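Local coordinates for prephenate dehydrogenase (Aquifex aeolicus, PDB 2G5C), which probably catalyses the NAD-dependent oxidative decarboxylation of prephenate to 4-hydroxyphenylpyruvate, a step of tyrosine biosynthesis, at residues Val9-Gly14 with Thr123-Val128; Lys18-Ser23 with Glu162-Val167; Val66-Pro71 with Ala90-Gln95; Thr74-Ala79 with Gly100-Asp105. All coordinates share one frame; numbering follows the deposited sequence.

How the interactions relate
All four contacts lie in the Rossmann-type nucleotide-binding part of the chain. Interactions 1 and 2 share helix 11-22: the first is at its start on NAD, the second at its far end, with centres about 16 Å apart. Interaction 3 pairs strands 65-68 and 91-94 in the middle of the sheet. Interaction 4 joins helices 72-85 and 101-110 and lies about 10 Å from interaction 3, centre to centre. These two touch through F75 and I78. Interactions 1 and 3 touch where M12 and G13 meet Q95 and S69. Along the chain, interactions 1 and 2 enclose interactions 3 and 4. Interactions 1, 3 and 4 all touch NAD, while interaction 2 lies farther off and joins two helix ends.

Interaction 1 (Val9-Gly14 with Thr123-Val128); sequences VGFMGG and TEKSGV. With NAD (nicotinamide-adenine-dinucleotide), chain E.
The pyrophosphate site of NAD lies where G10 and F11 meet K125, G127 and V128 of the loop after strand 114-120. K125 CB sits over one face of the F11 ring, 4.2 Å from the centroid and 12° off the normal, a CH-pi contact. The lysine chain bends at chi3 and chi4, which brings NZ to 3.3 Å from F11 CE1. K125 NZ also donates to T123 OG1. G127 O and NAD O2N lie at the ring edge. With an alanine in place of F11, K125 CB would probably lose the face it rests on, leaving the lysine held mainly by its bond to T123. The turn into helix 11-22 fits the GxGxxG pattern of Rossmann folds, with G8, G10 and G13. G10 is the N-cap, and a CB there would run into NAD O5B. F11 N donates to NAD O1A at 3.0 Å and 176°. G127 N donates to the same oxygen. M12 N (selenomethionine) donates to NAD O1N at 2.8 Å. The helix start probably helps to offset the phosphate charge. V128 CA makes a CA-H...O contact of 3.3 Å with G10 O. V9 CG1 and V128 CG2 lie side by side, 4.0 Å apart.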
# COMPACT_ATOMS: atom_id res chain seq x y z
N VAL A 9 18.02 21.12 10.83
CA VAL A 9 19.03 20.14 10.43
C VAL A 9 18.59 18.72 10.79
O VAL A 9 19.05 18.14 11.77
CB VAL A 9 20.39 20.44 11.11
CG1 VAL A 9 21.48 19.58 10.49
CG2 VAL A 9 20.73 21.92 10.97
N GLY A 10 17.70 18.17 9.97
CA GLY A 10 17.22 16.82 10.20
C GLY A 10 17.54 15.95 9.01
O GLY A 10 18.57 16.14 8.35
N PHE A 11 16.67 14.99 8.72
CA PHE A 11 16.86 14.09 7.60
C PHE A 11 16.94 14.86 6.27
O PHE A 11 17.88 14.67 5.49
CB PHE A 11 15.72 13.07 7.54
CG PHE A 11 15.73 12.23 6.30
CD1 PHE A 11 16.77 11.34 6.06
CD2 PHE A 11 14.72 12.34 5.36
CE1 PHE A 11 16.80 10.57 4.90
CE2 PHE A 11 14.74 11.58 4.19
CZ PHE A 11 15.78 10.69 3.96
N MSE A 12 15.96 15.72 6.02
CA MSE A 12 15.93 16.48 4.78
C MSE A 12 16.98 17.59 4.76
O MSE A 12 17.74 17.72 3.80
CB MSE A 12 14.53 17.07 4.57
CG MSE A 12 13.42 16.02 4.50
SE MSE A 12 13.56 14.79 3.00
CE MSE A 12 13.04 16.01 1.59
N GLY A 13 17.02 18.40 5.82
CA GLY A 13 18.00 19.47 5.88
C GLY A 13 19.39 18.87 5.71
O GLY A 13 20.20 19.36 4.92
N GLY A 14 19.65 17.80 6.44
CA GLY A 14 20.94 17.14 6.36
C GLY A 14 21.22 16.53 5.00
O GLY A 14 22.36 16.55 4.54
N THR A 123 12.54 8.77 2.40
CA THR A 123 11.83 7.58 2.84
C THR A 123 11.15 7.78 4.20
O THR A 123 11.07 6.85 5.00
CB THR A 123 12.78 6.37 2.93
OG1 THR A 123 13.86 6.67 3.83
CG2 THR A 123 13.35 6.03 1.56
N GLU A 124 10.68 8.99 4.44
CA GLU A 124 9.99 9.34 5.68
C GLU A 124 10.87 9.28 6.93
O GLU A 124 10.44 9.70 8.00
CB GLU A 124 8.77 8.43 5.89
CG GLU A 124 7.67 8.57 4.83
CD GLU A 124 8.05 7.95 3.49
OE1 GLU A 124 8.31 6.72 3.46
OE2 GLU A 124 8.08 8.68 2.48
N LYS A 125 12.09 8.78 6.78
CA LYS A 125 13.01 8.67 7.92
C LYS A 125 13.12 10.00 8.68
O LYS A 125 12.87 11.06 8.12
CB LYS A 125 14.40 8.23 7.46
CG LYS A 125 14.43 6.86 6.80
CD LYS A 125 15.86 6.34 6.65
CE LYS A 125 16.71 7.25 5.77
NZ LYS A 125 16.22 7.32 4.37
N SER A 126 13.49 9.92 9.95
CA SER A 126 13.62 11.12 10.77
C SER A 126 14.95 11.16 11.50
O SER A 126 15.37 10.17 12.10
CB SER A 126 12.47 11.18 11.79
OG SER A 126 12.52 12.39 12.52
N GLY A 127 15.61 12.31 11.45
CA GLY A 127 16.89 12.46 12.11
C GLY A 127 18.01 12.71 11.12
O GLY A 127 18.12 12.02 10.10
N VAL A 128 18.85 13.70 11.41
CA VAL A 128 19.96 14.05 10.53
C VAL A 128 20.92 12.87 10.39
O VAL A 128 21.73 12.82 9.47
CB VAL A 128 20.73 15.27 11.08
CG1 VAL A 128 21.26 14.97 12.47
CG2 VAL A 128 21.87 15.65 10.14
PA NAD E . 13.22 15.79 10.86
O1A NAD E . 14.24 14.80 10.49
O2A NAD E . 12.40 15.47 12.09
O5B NAD E . 13.98 17.18 11.02
C5B NAD E . 13.27 18.33 11.38
C4B NAD E . 14.20 19.27 12.11
O4B NAD E . 13.40 20.37 12.47
C3B NAD E . 14.75 18.70 13.44
O3B NAD E . 16.17 18.63 13.46
C2B NAD E . 14.14 19.63 14.49
O2B NAD E . 14.90 19.81 15.67
C1B NAD E . 13.95 20.87 13.65
N9A NAD E . 13.05 21.93 14.13
C8A NAD E . 11.81 21.83 14.71
N7A NAD E . 11.36 23.07 14.97
C5A NAD E . 12.29 23.97 14.57
C6A NAD E . 12.37 25.37 14.58
N6A NAD E . 11.39 26.10 15.07
N1A NAD E . 13.51 25.99 14.07
C2A NAD E . 14.56 25.24 13.54
N3A NAD E . 14.48 23.85 13.53
C4A NAD E . 13.36 23.24 14.03
O3 NAD E . 12.19 16.07 9.63
PN NAD E . 12.50 15.87 8.07
O1N NAD E . 13.92 16.20 7.83
O2N NAD E . 12.07 14.49 7.69
O5D NAD E . 11.55 16.88 7.25
C5D NAD E . 11.68 18.29 7.37
C4D NAD E . 10.75 19.06 6.41
O4D NAD E . 10.81 18.48 5.11
C3D NAD E . 9.26 19.17 6.76
O3D NAD E . 8.87 20.54 6.65
C2D NAD E . 8.53 18.30 5.75
O2D NAD E . 7.25 18.81 5.40
C1D NAD E . 9.52 18.23 4.59
N1N NAD E . 9.57 16.95 3.82
C2N NAD E . 9.76 15.76 4.52
C3N NAD E . 9.81 14.54 3.83
C7N NAD E . 10.02 13.27 4.60
O7N NAD E . 10.06 12.10 3.90
N7N NAD E . 10.16 13.23 5.92
C4N NAD E . 9.66 14.55 2.42
C5N NAD E . 9.47 15.76 1.71
C6N NAD E . 9.42 16.96 2.43

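Interaction 2 (Lys18-Ser23 with Glu162-Val167); sequences KSLRRS and EDVGGV
The C-terminal part of helix 11-22, with S23 beside it, packs against V164, in the turn that ends helix 151-163. V164 is the apolar centre of the contact. Its CG1 lies 4.0 Å from S19 CB and 3.7 Å from S19 O. This branch stands anti to the carbonyl carbon of V164 (chi1 -61°), which turns it to the helix. L20 points its CB away, but its CD2 comes back to 4.2 Å from V164 CG1. S23 supplies the polar part. Its OG lies 2.6 Å from D163 O, across the contact, and 2.9 Å from S19 O, in its own segment. One hydroxyl proton therefore has two carbonyl oxygens within reach. The turn at D163-G166 is a Schellman motif. G166 N bonds back to W161 O, and G165 N to E162 O. G165 is the C-prime residue, with a positive phi of 82°, where a side chain would be jammed against the carbonyl O of V164. Past this turn the chain enters strand 167-170, the outermost strand of the Rossmann-type sheet within this chain. R22 adds a further contact. Its CG is anti to the backbone N, and a bend at chi3 turns the guanidinium edge-on to its own helix, toward K18 O and S19 CA. NH1 makes a weak bond to S19 O. V164 CA lies at the guanidinium edge, 3.9 Å from NH2. NH2 also has a long, weak ion pair with E137. S19 OG is bonded to S15 O, one turn earlier in the helix.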
# COMPACT_ATOMS: atom_id res chain seq x y z
N LYS A 18 24.41 17.44 2.48
CA LYS A 18 25.34 16.44 1.99
C LYS A 18 25.29 16.38 0.48
O LYS A 18 26.33 16.23 -0.18
CB LYS A 18 24.99 15.07 2.59
CG LYS A 18 25.00 15.05 4.11
CD LYS A 18 24.69 13.67 4.67
CE LYS A 18 25.79 12.68 4.33
NZ LYS A 18 25.51 11.33 4.91
N SER A 19 24.10 16.50 -0.08
CA SER A 19 23.95 16.46 -1.53
C SER A 19 24.68 17.65 -2.12
O SER A 19 25.18 17.59 -3.25
CB SER A 19 22.47 16.50 -1.92
OG SER A 19 21.79 15.34 -1.48
N LEU A 20 24.74 18.74 -1.36
CA LEU A 20 25.40 19.95 -1.79
C LEU A 20 26.91 19.74 -1.96
O LEU A 20 27.47 20.10 -3.00
CB LEU A 20 25.16 21.08 -0.79
CG LEU A 20 24.59 22.38 -1.37
CD1 LEU A 20 25.52 22.92 -2.45
CD2 LEU A 20 23.22 22.12 -1.96
N ARG A 21 27.54 19.18 -0.94
CA ARG A 21 28.98 18.92 -0.98
C ARG A 21 29.37 17.99 -2.12
O ARG A 21 30.21 18.33 -2.95
CB ARG A 21 29.45 18.30 0.34
CG ARG A 21 29.45 19.25 1.51
CD ARG A 21 30.41 20.40 1.29
NE ARG A 21 30.44 21.29 2.44
CZ ARG A 21 30.95 22.52 2.43
NH1 ARG A 21 31.48 23.01 1.32
NH2 ARG A 21 30.92 23.25 3.54
N ARG A 22 28.75 16.81 -2.14
CA ARG A 22 29.03 15.82 -3.18
C ARG A 22 28.98 16.45 -4.56
O ARG A 22 29.79 16.13 -5.43
CB ARG A 22 28.02 14.68 -3.12
CG ARG A 22 28.24 13.61 -4.19
CD ARG A 22 27.03 12.70 -4.39
NE ARG A 22 25.96 13.32 -5.17
CZ ARG A 22 25.14 14.27 -4.73
NH1 ARG A 22 25.26 14.73 -3.49
NH2 ARG A 22 24.19 14.75 -5.52
N SER A 23 28.02 17.35 -4.77
CA SER A 23 27.87 18.02 -6.05
C SER A 23 29.04 18.95 -6.36
O SER A 23 29.12 19.52 -7.45
CB SER A 23 26.56 18.80 -6.10
OG SER A 23 25.45 17.92 -6.12
N GLU A 162 18.87 20.86 -9.63
CA GLU A 162 19.35 20.04 -10.73
C GLU A 162 20.79 19.60 -10.46
O GLU A 162 21.20 18.51 -10.86
CB GLU A 162 19.30 20.83 -12.05
CG GLU A 162 17.91 21.35 -12.38
CD GLU A 162 17.85 22.04 -13.73
OE1 GLU A 162 18.55 23.06 -13.93
OE2 GLU A 162 17.10 21.57 -14.60
N ASP A 163 21.55 20.44 -9.76
CA ASP A 163 22.93 20.12 -9.43
C ASP A 163 23.03 18.98 -8.44
O ASP A 163 24.07 18.34 -8.31
CB ASP A 163 23.65 21.36 -8.88
CG ASP A 163 24.04 22.34 -9.96
OD1 ASP A 163 24.79 21.95 -10.88
OD2 ASP A 163 23.60 23.51 -9.91
N VAL A 164 21.93 18.72 -7.73
CA VAL A 164 21.91 17.62 -6.78
C VAL A 164 21.07 16.48 -7.35
O VAL A 164 20.48 15.70 -6.61
CB VAL A 164 21.34 18.07 -5.41
CG1 VAL A 164 22.23 19.17 -4.83
CG2 VAL A 164 19.91 18.56 -5.56
N GLY A 165 21.01 16.42 -8.68
CA GLY A 165 20.27 15.36 -9.36
C GLY A 165 18.77 15.52 -9.52
O GLY A 165 18.13 14.68 -10.15
N GLY A 166 18.21 16.58 -8.96
CA GLY A 166 16.77 16.78 -9.07
C GLY A 166 16.25 17.07 -10.46
O GLY A 166 16.97 17.62 -11.30
N VAL A 167 14.99 16.70 -10.70
CA VAL A 167 14.32 16.93 -11.98
C VAL A 167 13.21 17.92 -11.71
O VAL A 167 12.14 17.56 -11.22
CB VAL A 167 13.73 15.62 -12.54
CG1 VAL A 167 12.97 15.89 -13.84
CG2 VAL A 167 14.84 14.61 -12.79

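Interaction 3 (Val66-Pro71 with Ala90-Gln95); sequences VMLSSP and ATVTDQ. With NAD (nicotinamide-adenine-dinucleotide), chain E.
A buried serine hydroxyl meets a glutamine side-chain oxygen just past the paired strands: S69 OG lies 2.9 Å from Q95 OE1. The same hydroxyl also has M67 O within reach. The strands, 65-68 and 91-94, are parallel neighbours in the Rossmann sheet, joined by a beta-alpha-beta crossover through helix 72-85. V66 N donates to T91 O at 2.7 Å. T93 N returns a bond to V66 O at 2.8 Å and 177°. L68 N then reaches T93 O, and a weak bond from Q95 N to L68 O ends the pairing. V66, L68 and V92 pack on one face, with V66 CB 3.9 Å from V92 CG2. M67, a selenomethionine, and T93 lie on the other. Q95 crosses M67 at about a right angle, with CG 3.5 Å from SE. Q95 NE2 bonds to Y136 OH. Were Q95 an alanine, S69 OG would probably lose one of its two possible partners and Y136 OH its bond to NE2, with a gap opening beside M67 SE. Beyond the strands, S70 O accepts a bond from NAD O3D, and Q95 O lies against NAD C6N. M67 bends at chi2 and chi3, which lays its CE 3.7 Å from T93 CG2.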
# COMPACT_ATOMS: atom_id res chain seq x y z
N VAL A 66 19.04 30.31 1.80
CA VAL A 66 18.43 29.61 2.92
C VAL A 66 17.46 28.50 2.50
O VAL A 66 16.61 28.71 1.64
CB VAL A 66 17.69 30.61 3.84
CG1 VAL A 66 17.13 29.89 5.05
CG2 VAL A 66 18.66 31.71 4.27
N MSE A 67 17.60 27.33 3.11
CA MSE A 67 16.73 26.19 2.81
C MSE A 67 15.93 25.80 4.04
O MSE A 67 16.46 25.15 4.95
CB MSE A 67 17.56 24.99 2.33
CG MSE A 67 16.74 23.72 2.06
SE MSE A 67 15.55 23.89 0.54
CE MSE A 67 16.88 23.78 -0.86
N LEU A 68 14.67 26.20 4.07
CA LEU A 68 13.79 25.88 5.18
C LEU A 68 13.52 24.37 5.15
O LEU A 68 12.88 23.86 4.21
CB LEU A 68 12.49 26.67 5.07
CG LEU A 68 12.69 28.20 5.09
CD1 LEU A 68 11.35 28.89 4.90
CD2 LEU A 68 13.33 28.62 6.40
N SER A 69 14.01 23.67 6.16
CA SER A 69 13.88 22.23 6.24
C SER A 69 13.35 21.78 7.60
O SER A 69 13.58 20.65 8.03
CB SER A 69 15.24 21.59 5.98
OG SER A 69 15.83 22.17 4.83
N SER A 70 12.64 22.68 8.27
CA SER A 70 12.05 22.39 9.56
C SER A 70 10.56 22.11 9.31
O SER A 70 10.11 22.12 8.17
CB SER A 70 12.21 23.61 10.49
OG SER A 70 11.71 24.79 9.88
N PRO A 71 9.79 21.83 10.37
CA PRO A 71 8.37 21.57 10.14
C PRO A 71 7.67 22.77 9.51
O PRO A 71 7.94 23.92 9.88
CB PRO A 71 7.86 21.25 11.54
CG PRO A 71 9.04 20.54 12.16
CD PRO A 71 10.19 21.43 11.73
N ALA A 90 19.52 38.11 -0.09
CA ALA A 90 19.42 36.68 0.19
C ALA A 90 18.27 35.97 -0.54
O ALA A 90 17.26 36.58 -0.88
CB ALA A 90 19.28 36.45 1.70
N THR A 91 18.45 34.67 -0.77
CA THR A 91 17.45 33.83 -1.42
C THR A 91 16.96 32.81 -0.41
O THR A 91 17.77 32.15 0.25
CB THR A 91 18.02 33.07 -2.63
OG1 THR A 91 18.35 34.00 -3.67
CG2 THR A 91 17.00 32.06 -3.16
N VAL A 92 15.64 32.68 -0.27
CA VAL A 92 15.06 31.73 0.68
C VAL A 92 14.10 30.78 -0.02
O VAL A 92 13.16 31.22 -0.68
CB VAL A 92 14.29 32.45 1.80
CG1 VAL A 92 13.69 31.42 2.76
CG2 VAL A 92 15.21 33.40 2.55
N THR A 93 14.34 29.48 0.13
CA THR A 93 13.48 28.48 -0.49
C THR A 93 13.21 27.38 0.55
O THR A 93 13.84 27.37 1.60
CB THR A 93 14.16 27.91 -1.78
OG1 THR A 93 13.22 27.10 -2.51
CG2 THR A 93 15.39 27.08 -1.43
N ASP A 94 12.28 26.47 0.27
CA ASP A 94 11.97 25.43 1.25
C ASP A 94 11.87 24.00 0.70
O ASP A 94 12.10 23.74 -0.48
CB ASP A 94 10.67 25.79 1.98
CG ASP A 94 9.42 25.61 1.10
OD1 ASP A 94 9.40 26.14 -0.03
OD2 ASP A 94 8.47 24.93 1.55
N GLN A 95 11.51 23.09 1.60
CA GLN A 95 11.35 21.67 1.27
C GLN A 95 9.99 21.19 1.76
O GLN A 95 9.65 20.02 1.61
CB GLN A 95 12.44 20.84 1.96
CG GLN A 95 13.81 21.00 1.36
CD GLN A 95 14.79 19.94 1.85
OE1 GLN A 95 15.45 20.11 2.87
NE2 GLN A 95 14.87 18.84 1.12
PA NAD E . 13.22 15.79 10.86
O1A NAD E . 14.24 14.80 10.49
O2A NAD E . 12.40 15.47 12.09
O5B NAD E . 13.98 17.18 11.02
C5B NAD E . 13.27 18.33 11.38
C4B NAD E . 14.20 19.27 12.11
O4B NAD E . 13.40 20.37 12.47
C3B NAD E . 14.75 18.70 13.44
O3B NAD E . 16.17 18.63 13.46
C2B NAD E . 14.14 19.63 14.49
O2B NAD E . 14.90 19.81 15.67
C1B NAD E . 13.95 20.87 13.65
N9A NAD E . 13.05 21.93 14.13
C8A NAD E . 11.81 21.83 14.71
N7A NAD E . 11.36 23.07 14.97
C5A NAD E . 12.29 23.97 14.57
C6A NAD E . 12.37 25.37 14.58
N6A NAD E . 11.39 26.10 15.07
N1A NAD E . 13.51 25.99 14.07
C2A NAD E . 14.56 25.24 13.54
N3A NAD E . 14.48 23.85 13.53
C4A NAD E . 13.36 23.24 14.03
O3 NAD E . 12.19 16.07 9.63
PN NAD E . 12.50 15.87 8.07
O1N NAD E . 13.92 16.20 7.83
O2N NAD E . 12.07 14.49 7.69
O5D NAD E . 11.55 16.88 7.25
C5D NAD E . 11.68 18.29 7.37
C4D NAD E . 10.75 19.06 6.41
O4D NAD E . 10.81 18.48 5.11
C3D NAD E . 9.26 19.17 6.76
O3D NAD E . 8.87 20.54 6.65
C2D NAD E . 8.53 18.30 5.75
O2D NAD E . 7.25 18.81 5.40
C1D NAD E . 9.52 18.23 4.59
N1N NAD E . 9.57 16.95 3.82
C2N NAD E . 9.76 15.76 4.52
C3N NAD E . 9.81 14.54 3.83
C7N NAD E . 10.02 13.27 4.60
O7N NAD E . 10.06 12.10 3.90
N7N NAD E . 10.16 13.23 5.92
C4N NAD E . 9.66 14.55 2.42
C5N NAD E . 9.47 15.76 1.71
C6N NAD E . 9.42 16.96 2.43

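Interaction 4 (Thr74-Ala79 with Gly100-Asp105); sequences TFREIA and GKLVYD. With NAD (nicotinamide-adenine-dinucleotide), chain E.
D105 OD2 is gripped by two nitrogens of R76: NH2 at 2.7 Å and NE at 3.1 Å. The salt bridge ties helix 72-85 to helix 101-110, two helices of the Rossmann fold whose segments here run nearly parallel, 5° apart. The axes of these segments are 10.6 Å from each other. The grip is side-on and goes to one oxygen alone. NH2 meets the anti lone pair of OD2, while NE comes from above the carboxylate plane. Both bonds lie close to the guanidinium plane, and the two flat groups are turned 58° against each other. The R76 chain is extended from CG to NE, which carries its end over to helix 101-110. NH2 has a second carboxylate partner in E236, so two carboxylates probably share the arginine's charge. L102 CD1 lies over one face of the guanidinium, 3.5 Å from NH1. L102 also meets F75, which it crosses at about a right angle. The F75 ring also touches L68 and D94 of the sheet. On the NAD side of helix 72-85, T74 CG2 is 3.5 Å from NAD N6A. I78 CD1 lies 3.5 Å from NAD N1A. Between the helices, F75 CD2 and L102 CD2 approach to 3.9 Å.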
# COMPACT_ATOMS: atom_id res chain seq x y z
N THR A 74 6.59 25.74 11.39
CA THR A 74 7.58 26.71 11.87
C THR A 74 8.01 27.75 10.84
O THR A 74 8.68 28.73 11.19
CB THR A 74 8.85 26.00 12.38
OG1 THR A 74 9.53 25.37 11.29
CG2 THR A 74 8.50 24.96 13.43
N PHE A 75 7.65 27.53 9.59
CA PHE A 75 8.03 28.44 8.51
C PHE A 75 7.61 29.89 8.73
O PHE A 75 8.44 30.79 8.63
CB PHE A 75 7.47 27.93 7.18
CG PHE A 75 8.18 26.72 6.64
CD1 PHE A 75 8.91 25.88 7.48
CD2 PHE A 75 8.09 26.40 5.28
CE1 PHE A 75 9.54 24.74 6.98
CE2 PHE A 75 8.72 25.26 4.77
CZ PHE A 75 9.45 24.43 5.62
N ARG A 76 6.34 30.12 9.03
CA ARG A 76 5.86 31.49 9.22
C ARG A 76 6.58 32.24 10.34
O ARG A 76 6.96 33.40 10.16
CB ARG A 76 4.35 31.49 9.46
CG ARG A 76 3.54 31.06 8.24
CD ARG A 76 2.04 31.13 8.51
NE ARG A 76 1.23 30.79 7.34
CZ ARG A 76 1.08 29.56 6.86
NH1 ARG A 76 1.69 28.53 7.43
NH2 ARG A 76 0.31 29.35 5.79
N GLU A 77 6.78 31.59 11.48
CA GLU A 77 7.46 32.21 12.61
C GLU A 77 8.93 32.50 12.31
O GLU A 77 9.44 33.57 12.64
CB GLU A 77 7.38 31.30 13.85
CG GLU A 77 7.87 29.88 13.60
CD GLU A 77 7.83 29.01 14.84
OE1 GLU A 77 8.70 29.20 15.72
OE2 GLU A 77 6.93 28.15 14.94
N ILE A 78 9.61 31.55 11.68
CA ILE A 78 11.02 31.70 11.33
C ILE A 78 11.22 32.76 10.25
O ILE A 78 12.13 33.59 10.33
CB ILE A 78 11.61 30.35 10.84
CG1 ILE A 78 11.49 29.29 11.94
CG2 ILE A 78 13.07 30.52 10.44
CD1 ILE A 78 11.98 27.91 11.52
N ALA A 79 10.35 32.75 9.24
CA ALA A 79 10.44 33.71 8.14
C ALA A 79 10.38 35.15 8.64
O ALA A 79 11.15 36.00 8.19
CB ALA A 79 9.31 33.46 7.13
N GLY A 100 0.62 25.79 -1.53
CA GLY A 100 -0.63 26.52 -1.40
C GLY A 100 -0.49 27.86 -0.72
O GLY A 100 0.40 28.64 -1.05
N LYS A 101 -1.37 28.12 0.24
CA LYS A 101 -1.37 29.38 0.98
C LYS A 101 -0.03 29.72 1.62
O LYS A 101 0.32 30.90 1.75
CB LYS A 101 -2.46 29.37 2.05
CG LYS A 101 -2.63 30.70 2.75
CD LYS A 101 -3.84 30.69 3.68
CE LYS A 101 -4.12 32.09 4.20
NZ LYS A 101 -4.40 33.06 3.10
N LEU A 102 0.72 28.70 2.01
CA LEU A 102 2.01 28.90 2.64
C LEU A 102 2.96 29.71 1.77
O LEU A 102 3.75 30.51 2.27
CB LEU A 102 2.66 27.55 2.96
CG LEU A 102 4.11 27.62 3.45
CD1 LEU A 102 4.13 28.17 4.88
CD2 LEU A 102 4.73 26.23 3.40
N VAL A 103 2.89 29.49 0.46
CA VAL A 103 3.76 30.20 -0.46
C VAL A 103 3.47 31.69 -0.50
O VAL A 103 4.40 32.50 -0.54
CB VAL A 103 3.65 29.63 -1.89
CG1 VAL A 103 4.43 30.50 -2.86
CG2 VAL A 103 4.19 28.21 -1.92
N TYR A 104 2.19 32.06 -0.48
CA TYR A 104 1.82 33.47 -0.51
C TYR A 104 2.13 34.16 0.81
O TYR A 104 2.50 35.34 0.83
CB TYR A 104 0.33 33.61 -0.85
CG TYR A 104 -0.04 32.99 -2.18
CD1 TYR A 104 0.54 33.44 -3.37
CD2 TYR A 104 -0.93 31.92 -2.25
CE1 TYR A 104 0.24 32.84 -4.59
CE2 TYR A 104 -1.24 31.32 -3.47
CZ TYR A 104 -0.65 31.78 -4.63
OH TYR A 104 -0.93 31.17 -5.83
N ASP A 105 1.97 33.44 1.91
CA ASP A 105 2.26 34.03 3.21
C ASP A 105 3.76 34.28 3.34
O ASP A 105 4.19 35.30 3.89
CB ASP A 105 1.79 33.12 4.36
CG ASP A 105 0.29 32.94 4.37
OD1 ASP A 105 -0.43 33.87 3.96
OD2 ASP A 105 -0.18 31.86 4.81
PA NAD E . 13.22 15.79 10.86
O1A NAD E . 14.24 14.80 10.49
O2A NAD E . 12.40 15.47 12.09
O5B NAD E . 13.98 17.18 11.02
C5B NAD E . 13.27 18.33 11.38
C4B NAD E . 14.20 19.27 12.11
O4B NAD E . 13.40 20.37 12.47
C3B NAD E . 14.75 18.70 13.44
O3B NAD E . 16.17 18.63 13.46
C2B NAD E . 14.14 19.63 14.49
O2B NAD E . 14.90 19.81 15.67
C1B NAD E . 13.95 20.87 13.65
N9A NAD E . 13.05 21.93 14.13
C8A NAD E . 11.81 21.83 14.71
N7A NAD E . 11.36 23.07 14.97
C5A NAD E . 12.29 23.97 14.57
C6A NAD E . 12.37 25.37 14.58
N6A NAD E . 11.39 26.10 15.07
N1A NAD E . 13.51 25.99 14.07
C2A NAD E . 14.56 25.24 13.54
N3A NAD E . 14.48 23.85 13.53
C4A NAD E . 13.36 23.24 14.03
O3 NAD E . 12.19 16.07 9.63
PN NAD E . 12.50 15.87 8.07
O1N NAD E . 13.92 16.20 7.83
O2N NAD E . 12.07 14.49 7.69
O5D NAD E . 11.55 16.88 7.25
C5D NAD E . 11.68 18.29 7.37
C4D NAD E . 10.75 19.06 6.41
O4D NAD E . 10.81 18.48 5.11
C3D NAD E . 9.26 19.17 6.76
O3D NAD E . 8.87 20.54 6.65
C2D NAD E . 8.53 18.30 5.75
O2D NAD E . 7.25 18.81 5.40
C1D NAD E . 9.52 18.23 4.59
N1N NAD E . 9.57 16.95 3.82
C2N NAD E . 9.76 15.76 4.52
C3N NAD E . 9.81 14.54 3.83
C7N NAD E . 10.02 13.27 4.60
O7N NAD E . 10.06 12.10 3.90
N7N NAD E . 10.16 13.23 5.92
C4N NAD E . 9.66 14.55 2.42
C5N NAD E . 9.47 15.76 1.71
C6N NAD E . 9.42 16.96 2.43